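Long-range contacts in glutathione synthetase-like effector 30 (Gpa-GSS30-apo) (Globodera pallida, PDB 5OET), which belongs to the glutathione synthetase family, ATP-dependent ligases that join glycine to gamma-glutamylcysteine, and probably acts as an effector of a plant-parasitic nematode: residues A[188-193]-A[256-261]; A[248-253]-A[280-285]. One frame throughout, in Å; residues are numbered along the deposited sequence.

Contact 1: residues A[188-193]-A[256-261]; sequences TGAIGS and SHLMLE
Leu258 and Glu261, at the start of helix 259-270, meet Ala190 to Ser193 in the loop after strand 179-188: a capped helix start packs against a connection of the ATP-grasp-like glutathione synthetase fold. Ser256 begins a type I turn to Met259, and its OG takes a capping bond from Leu258 N at 3.0 Å.

The Leu258 side chain can be followed outward. CB points at the loop, and CG stands over one face of the neighbouring His257 ring, 3.7 Å above its plane and displaced toward the rim. Beyond CG the chain forks: CD1 meets Ala190 CB at 3.9 Å, while CD2 rests 4.0 Å from Ile191 O and also lies near Gly192 CA. Ala190 presents its methyl from the centre of an inverse gamma turn, closed by a weak bond from Ile191 N to Gly189 O.

One turn further along, Glu261 has CG anti to its carbonyl carbon (chi1 -64°) and an extended chain beyond it, carrying the carboxylate across to the backbone of Ser193. Arg314 of strand 306-314 donates to Ile191 O and touches both Leu258 and Glu261. Arg166 bonds Gly192 O, so two neighbouring carbonyls of the loop each accept from an arginine; as in related glutathione synthetases, the loop probably lies near the substrate site. Ser193 N points its N-H at Glu261 OE1 with a bent angle of 137°, but the modelled 2.4 Å is too short to be trusted as a length.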
ATOM      1  N   THR A 188     -17.623 -19.670   2.014  1.00 48.80           N
ATOM      2  CA  THR A 188     -18.401 -18.473   2.330  1.00 48.60           C
ATOM      3  C   THR A 188     -18.028 -18.012   3.733  1.00 48.51           C
ATOM      4  O   THR A 188     -17.273 -18.682   4.418  1.00 48.14           O
ATOM      5  CB  THR A 188     -19.936 -18.732   2.191  1.00 48.37           C
ATOM      6  OG1 THR A 188     -20.634 -17.488   2.166  1.00 48.54           O
ATOM      7  CG2 THR A 188     -20.499 -19.606   3.315  1.00 48.30           C
ATOM      8  N   GLY A 189     -18.555 -16.874   4.157  1.00 49.77           N
ATOM      9  CA  GLY A 189     -18.247 -16.348   5.477  1.00 52.39           C
ATOM     10  C   GLY A 189     -16.940 -15.595   5.473  1.00 53.42           C
ATOM     11  O   GLY A 189     -16.770 -14.669   4.683  1.00 58.96           O
ATOM     12  N   ALA A 190     -16.012 -15.976   6.344  1.00 53.66           N
ATOM     13  CA  ALA A 190     -14.804 -15.173   6.562  1.00 53.97           C
ATOM     14  C   ALA A 190     -13.824 -15.442   5.439  1.00 55.46           C
ATOM     15  O   ALA A 190     -12.831 -16.145   5.601  1.00 56.23           O
ATOM     16  CB  ALA A 190     -14.182 -15.463   7.923  1.00 53.81           C
ATOM     17  N   ILE A 191     -14.123 -14.841   4.300  1.00 56.92           N
ATOM     18  CA  ILE A 191     -13.444 -15.133   3.060  1.00 59.98           C
ATOM     19  C   ILE A 191     -12.160 -14.332   2.957  1.00 58.78           C
ATOM     20  O   ILE A 191     -12.169 -13.115   3.138  1.00 58.52           O
ATOM     21  CB  ILE A 191     -14.366 -14.811   1.855  1.00 63.35           C
ATOM     22  CG1 ILE A 191     -15.469 -15.866   1.756  1.00 66.11           C
ATOM     23  CG2 ILE A 191     -13.596 -14.803   0.538  1.00 64.88           C
ATOM     24  CD1 ILE A 191     -16.671 -15.395   0.951  1.00 68.94           C
ATOM     25  N   GLY A 192     -11.070 -15.016   2.610  1.00 58.13           N
ATOM     26  CA  GLY A 192      -9.813 -14.356   2.284  1.00 56.51           C
ATOM     27  C   GLY A 192      -9.782 -13.722   0.904  1.00 55.99           C
ATOM     28  O   GLY A 192     -10.507 -14.122   0.002  1.00 57.23           O
ATOM     29  N   SER A 193      -8.921 -12.720   0.769  1.00 56.45           N
ATOM     30  CA  SER A 193      -8.494 -12.109  -0.500  1.00 56.42           C
ATOM     31  C   SER A 193      -9.470 -11.181  -1.234  1.00 56.81           C
ATOM     32  O   SER A 193      -9.321 -10.965  -2.431  1.00 59.34           O
ATOM     33  CB  SER A 193      -7.972 -13.180  -1.448  1.00 58.03           C
ATOM     34  OG  SER A 193      -7.072 -14.027  -0.755  1.00 62.29           O
ATOM     35  N   SER A 256      -5.843  -9.091  13.324  1.00 49.59           N
ATOM     36  CA  SER A 256      -6.350 -10.243  12.577  1.00 49.16           C
ATOM     37  C   SER A 256      -5.830 -10.271  11.163  1.00 47.41           C
ATOM     38  O   SER A 256      -5.552  -9.224  10.564  1.00 47.41           O
ATOM     39  CB  SER A 256      -7.883 -10.213  12.522  1.00 49.95           C
ATOM     40  OG  SER A 256      -8.393 -10.895  11.387  1.00 49.78           O
ATOM     41  N   HIS A 257      -5.755 -11.475  10.605  1.00 46.82           N
ATOM     42  CA  HIS A 257      -5.254 -11.648   9.240  1.00 46.41           C
ATOM     43  C   HIS A 257      -6.224 -11.098   8.178  1.00 44.61           C
ATOM     44  O   HIS A 257      -5.861 -10.940   7.014  1.00 44.27           O
ATOM     45  CB  HIS A 257      -4.850 -13.110   8.975  1.00 47.06           C
ATOM     46  CG  HIS A 257      -5.964 -13.988   8.526  1.00 48.15           C
ATOM     47  ND1 HIS A 257      -6.701 -14.756   9.403  1.00 50.04           N
ATOM     48  CD2 HIS A 257      -6.459 -14.237   7.286  1.00 49.00           C
ATOM     49  CE1 HIS A 257      -7.624 -15.421   8.727  1.00 51.61           C
ATOM     50  NE2 HIS A 257      -7.492 -15.131   7.439  1.00 51.29           N
ATOM     51  N   LEU A 258      -7.454 -10.801   8.582  1.00 43.54           N
ATOM     52  CA  LEU A 258      -8.422 -10.207   7.674  1.00 42.69           C
ATOM     53  C   LEU A 258      -8.490  -8.699   7.772  1.00 39.60           C
ATOM     54  O   LEU A 258      -9.097  -8.086   6.915  1.00 37.85           O
ATOM     55  CB  LEU A 258      -9.805 -10.823   7.901  1.00 43.77           C
ATOM     56  CG  LEU A 258      -9.876 -12.304   7.543  1.00 44.81           C
ATOM     57  CD1 LEU A 258     -11.248 -12.873   7.861  1.00 46.63           C
ATOM     58  CD2 LEU A 258      -9.565 -12.509   6.079  1.00 44.47           C
ATOM     59  N   MET A 259      -7.819  -8.117   8.758  1.00 38.73           N
ATOM     60  CA  MET A 259      -8.022  -6.727   9.137  1.00 39.58           C
ATOM     61  C   MET A 259      -7.793  -5.734   8.009  1.00 38.88           C
ATOM     62  O   MET A 259      -8.646  -4.881   7.764  1.00 37.89           O
ATOM     63  CB  MET A 259      -7.114  -6.362  10.309  1.00 41.32           C
ATOM     64  CG  MET A 259      -7.252  -4.915  10.783  1.00 43.30           C
ATOM     65  SD  MET A 259      -8.938  -4.415  11.230  1.00 44.52           S
ATOM     66  CE  MET A 259      -9.209  -5.529  12.617  1.00 44.96           C
ATOM     67  N   LEU A 260      -6.638  -5.832   7.355  1.00 38.93           N
ATOM     68  CA  LEU A 260      -6.302  -4.935   6.245  1.00 40.02           C
ATOM     69  C   LEU A 260      -7.107  -5.163   4.990  1.00 40.40           C
ATOM     70  O   LEU A 260      -7.299  -4.234   4.242  1.00 39.91           O
ATOM     71  CB  LEU A 260      -4.807  -4.980   5.888  1.00 39.41           C
ATOM     72  CG  LEU A 260      -3.921  -4.470   7.004  1.00 40.35           C
ATOM     73  CD1 LEU A 260      -2.469  -4.576   6.597  1.00 41.18           C
ATOM     74  CD2 LEU A 260      -4.268  -3.033   7.386  1.00 41.42           C
ATOM     75  N   GLU A 261      -7.553  -6.381   4.743  1.00 42.73           N
ATOM     76  CA  GLU A 261      -8.462  -6.615   3.637  1.00 44.80           C
ATOM     77  C   GLU A 261      -9.781  -5.928   3.967  1.00 43.15           C
ATOM     78  O   GLU A 261     -10.383  -5.306   3.106  1.00 45.15           O
ATOM     79  CB  GLU A 261      -8.679  -8.115   3.389  1.00 48.64           C
ATOM     80  CG  GLU A 261      -7.426  -8.888   2.951  1.00 52.45           C
ATOM     81  CD  GLU A 261      -7.595 -10.403   3.075  1.00 57.16           C
ATOM     82  OE1 GLU A 261      -8.369 -10.948   2.273  1.00 61.82           O
ATOM     83  OE2 GLU A 261      -6.983 -11.074   3.953  1.00 60.70           O
TER

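Contact 2: residues A[248-253]-A[280-285]; sequences LFLHGS and RFITIT
Phe249 and Phe281, side by side on neighbouring parallel strands, form an offset stack with planes 7° apart and centroids 4.6 Å apart. Phe249 CB sits over the centre of the Phe281 ring, 3.7 Å from its centroid, and Phe281 CZ lies over one face of the Phe249 ring. Arg263 makes a cation-pi contact with Phe281. His251 follows on the same sheet face, nearly parallel to Phe281 but slid so far that the rings barely overlap; NE2 comes 3.8 Å from Phe281 CE2.

On the other face, Ile282 CG2 touches both Leu248 CD1 (3.8 Å) and Leu250 CD1. Ile282 turns CG1 anti to its backbone N (chi1 -154°), which leaves CG2 facing the two leucines.

Between the faces run four backbone bonds of the beta-alpha-beta unit: Phe249 N to Arg280 O, Ile282 N to Phe249 O (3.0 Å), His251 N to Ile282 O (3.1 Å) and Ile284 N to His251 O. At the polar edge, Arg280 NH1 forms a salt bridge with Glu49 OE1 of the second subunit. Direct pairing thus fixes the register, aromatic and aliphatic packing occupy separate faces, and the Arg280 salt bridge links this sheet to the second subunit.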
ATOM      1  N   LEU A 248     -21.070  -3.026  10.843  1.00 41.85           N
ATOM      2  CA  LEU A 248     -20.164  -3.562  11.837  1.00 41.87           C
ATOM      3  C   LEU A 248     -19.185  -4.510  11.179  1.00 41.92           C
ATOM      4  O   LEU A 248     -19.600  -5.432  10.462  1.00 41.87           O
ATOM      5  CB  LEU A 248     -20.951  -4.296  12.903  1.00 43.16           C
ATOM      6  CG  LEU A 248     -20.267  -4.568  14.241  1.00 43.58           C
ATOM      7  CD1 LEU A 248     -19.904  -3.262  14.939  1.00 43.89           C
ATOM      8  CD2 LEU A 248     -21.209  -5.394  15.117  1.00 44.68           C
ATOM      9  N   PHE A 249     -17.888  -4.259  11.393  1.00 41.26           N
ATOM     10  CA  PHE A 249     -16.835  -5.179  10.978  1.00 40.42           C
ATOM     11  C   PHE A 249     -16.403  -5.880  12.254  1.00 42.07           C
ATOM     12  O   PHE A 249     -15.831  -5.239  13.177  1.00 43.44           O
ATOM     13  CB  PHE A 249     -15.668  -4.449  10.314  1.00 39.42           C
ATOM     14  CG  PHE A 249     -15.959  -4.010   8.911  1.00 38.33           C
ATOM     15  CD1 PHE A 249     -16.875  -3.004   8.654  1.00 38.89           C
ATOM     16  CD2 PHE A 249     -15.338  -4.603   7.846  1.00 38.50           C
ATOM     17  CE1 PHE A 249     -17.158  -2.585   7.355  1.00 38.49           C
ATOM     18  CE2 PHE A 249     -15.610  -4.179   6.534  1.00 38.97           C
ATOM     19  CZ  PHE A 249     -16.537  -3.176   6.291  1.00 38.02           C
ATOM     20  N   LEU A 250     -16.711  -7.177  12.313  1.00 42.00           N
ATOM     21  CA  LEU A 250     -16.411  -8.005  13.463  1.00 43.78           C
ATOM     22  C   LEU A 250     -15.164  -8.840  13.175  1.00 44.28           C
ATOM     23  O   LEU A 250     -15.160  -9.652  12.255  1.00 42.35           O
ATOM     24  CB  LEU A 250     -17.612  -8.898  13.740  1.00 45.04           C
ATOM     25  CG  LEU A 250     -17.851  -9.429  15.146  1.00 46.32           C
ATOM     26  CD1 LEU A 250     -17.873  -8.309  16.167  1.00 48.16           C
ATOM     27  CD2 LEU A 250     -19.171 -10.168  15.156  1.00 47.08           C
ATOM     28  N   HIS A 251     -14.103  -8.612  13.957  1.00 45.14           N
ATOM     29  CA  HIS A 251     -12.815  -9.301  13.774  1.00 44.71           C
ATOM     30  C   HIS A 251     -12.484 -10.144  14.989  1.00 46.34           C
ATOM     31  O   HIS A 251     -13.072  -9.976  16.036  1.00 46.03           O
ATOM     32  CB  HIS A 251     -11.706  -8.277  13.511  1.00 42.45           C
ATOM     33  CG  HIS A 251     -11.770  -7.688  12.147  1.00 40.52           C
ATOM     34  ND1 HIS A 251     -11.015  -8.174  11.116  1.00 40.74           N
ATOM     35  CD2 HIS A 251     -12.548  -6.713  11.618  1.00 40.59           C
ATOM     36  CE1 HIS A 251     -11.295  -7.506  10.013  1.00 39.92           C
ATOM     37  NE2 HIS A 251     -12.254  -6.642  10.278  1.00 39.53           N
ATOM     38  N   GLY A 252     -11.547 -11.071  14.812  1.00 48.64           N
ATOM     39  CA  GLY A 252     -11.053 -11.913  15.886  1.00 50.48           C
ATOM     40  C   GLY A 252     -10.104 -11.172  16.795  1.00 52.81           C
ATOM     41  O   GLY A 252     -10.034 -11.484  17.971  1.00 57.11           O
ATOM     42  N   SER A 253      -9.356 -10.215  16.253  1.00 52.91           N
ATOM     43  CA  SER A 253      -8.450  -9.378  17.045  1.00 54.61           C
ATOM     44  C   SER A 253      -8.074  -8.110  16.241  1.00 53.66           C
ATOM     45  O   SER A 253      -8.374  -8.024  15.045  1.00 51.87           O
ATOM     46  CB  SER A 253      -7.184 -10.164  17.450  1.00 56.35           C
ATOM     47  OG  SER A 253      -6.079  -9.913  16.567  1.00 56.18           O
ATOM     48  N   ARG A 280     -17.875   0.464  11.685  1.00 46.00           N
ATOM     49  CA  ARG A 280     -17.325   0.414  13.019  1.00 45.85           C
ATOM     50  C   ARG A 280     -16.568  -0.880  13.227  1.00 43.50           C
ATOM     51  O   ARG A 280     -17.127  -1.946  13.083  1.00 43.32           O
ATOM     52  CB  ARG A 280     -18.448   0.598  14.036  1.00 48.26           C
ATOM     53  CG  ARG A 280     -19.180   1.911  13.865  1.00 49.92           C
ATOM     54  CD  ARG A 280     -18.338   3.118  14.301  1.00 52.04           C
ATOM     55  NE  ARG A 280     -18.991   3.775  15.445  1.00 55.50           N
ATOM     56  CZ  ARG A 280     -18.621   3.699  16.726  1.00 57.74           C
ATOM     57  NH1 ARG A 280     -17.546   3.030  17.124  1.00 57.84           N
ATOM     58  NH2 ARG A 280     -19.351   4.315  17.633  1.00 61.30           N
ATOM     59  N   PHE A 281     -15.281  -0.774  13.533  1.00 43.10           N
ATOM     60  CA  PHE A 281     -14.400  -1.936  13.696  1.00 42.25           C
ATOM     61  C   PHE A 281     -14.309  -2.328  15.153  1.00 43.87           C
ATOM     62  O   PHE A 281     -13.783  -1.564  15.956  1.00 42.98           O
ATOM     63  CB  PHE A 281     -13.010  -1.659  13.148  1.00 40.50           C
ATOM     64  CG  PHE A 281     -12.943  -1.788  11.675  1.00 40.01           C
ATOM     65  CD1 PHE A 281     -13.668  -0.919  10.863  1.00 39.43           C
ATOM     66  CD2 PHE A 281     -12.205  -2.803  11.083  1.00 39.59           C
ATOM     67  CE1 PHE A 281     -13.636  -1.042   9.497  1.00 38.48           C
ATOM     68  CE2 PHE A 281     -12.165  -2.928   9.712  1.00 38.29           C
ATOM     69  CZ  PHE A 281     -12.882  -2.044   8.915  1.00 38.37           C
ATOM     70  N   ILE A 282     -14.812  -3.523  15.460  1.00 45.25           N
ATOM     71  CA  ILE A 282     -14.888  -4.036  16.824  1.00 47.00           C
ATOM     72  C   ILE A 282     -14.330  -5.472  16.834  1.00 46.16           C
ATOM     73  O   ILE A 282     -14.549  -6.210  15.872  1.00 47.10           O
ATOM     74  CB  ILE A 282     -16.369  -3.927  17.335  1.00 48.21           C
ATOM     75  CG1 ILE A 282     -16.425  -3.820  18.843  1.00 50.17           C
ATOM     76  CG2 ILE A 282     -17.252  -5.095  16.881  1.00 47.98           C
ATOM     77  CD1 ILE A 282     -17.840  -3.749  19.377  1.00 51.81           C
ATOM     78  N   THR A 283     -13.596  -5.872  17.873  1.00 46.50           N
ATOM     79  CA  THR A 283     -13.291  -7.288  18.034  1.00 48.32           C
ATOM     80  C   THR A 283     -14.465  -7.960  18.684  1.00 51.08           C
ATOM     81  O   THR A 283     -15.321  -7.303  19.268  1.00 53.92           O
ATOM     82  CB  THR A 283     -12.077  -7.618  18.910  1.00 48.97           C
ATOM     83  OG1 THR A 283     -12.333  -7.251  20.261  1.00 50.66           O
ATOM     84  CG2 THR A 283     -10.857  -6.934  18.424  1.00 49.53           C
ATOM     85  N   ILE A 284     -14.477  -9.285  18.597  1.00 52.54           N
ATOM     86  CA  ILE A 284     -15.516 -10.091  19.210  1.00 53.45           C
ATOM     87  C   ILE A 284     -15.442 -10.086  20.742  1.00 54.10           C
ATOM     88  O   ILE A 284     -16.480 -10.199  21.381  1.00 54.70           O
ATOM     89  CB  ILE A 284     -15.531 -11.526  18.625  1.00 53.42           C
ATOM     90  CG1 ILE A 284     -16.898 -12.183  18.870  1.00 54.24           C
ATOM     91  CG2 ILE A 284     -14.390 -12.371  19.174  1.00 53.46           C
ATOM     92  CD1 ILE A 284     -17.053 -13.505  18.187  1.00 53.64           C
ATOM     93  N   THR A 285     -14.250  -9.941  21.325  1.00 55.57           N
ATOM     94  CA  THR A 285     -14.127  -9.745  22.798  1.00 60.23           C
ATOM     95  C   THR A 285     -14.798  -8.464  23.296  1.00 62.30           C
ATOM     96  O   THR A 285     -15.510  -8.482  24.302  1.00 62.67           O
ATOM     97  CB  THR A 285     -12.655  -9.702  23.267  1.00 61.05           C
ATOM     98  OG1 THR A 285     -11.998 -10.889  22.832  1.00 63.19           O
ATOM     99  CG2 THR A 285     -12.551  -9.643  24.792  1.00 62.12           C
TER

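Overall arrangement
From the N terminus, strand 179-188 leads into loop 188-193, the first half of contact 1. The chain then passes through helices 196-210 and 225-240 and enters strand 246-251, where segment 248-253 of contact 2 mostly lies. Only afterwards does 256-261 return to the loop, closing contact 1 over 62 intervening residues; helix 259-270 carries on to strand 279-283, closing contact 2 over 26. The two loops therefore cross rather than nest. Contact 1 ties this beta-alpha-beta unit to the loop that leaves strand 179-188 of the large mixed sheet, while contact 2 holds the unit together. Their centres lie 12 Å apart. Met259 of 256-261 packs on contact 2, its SD 3.6 Å from Phe281 CD2.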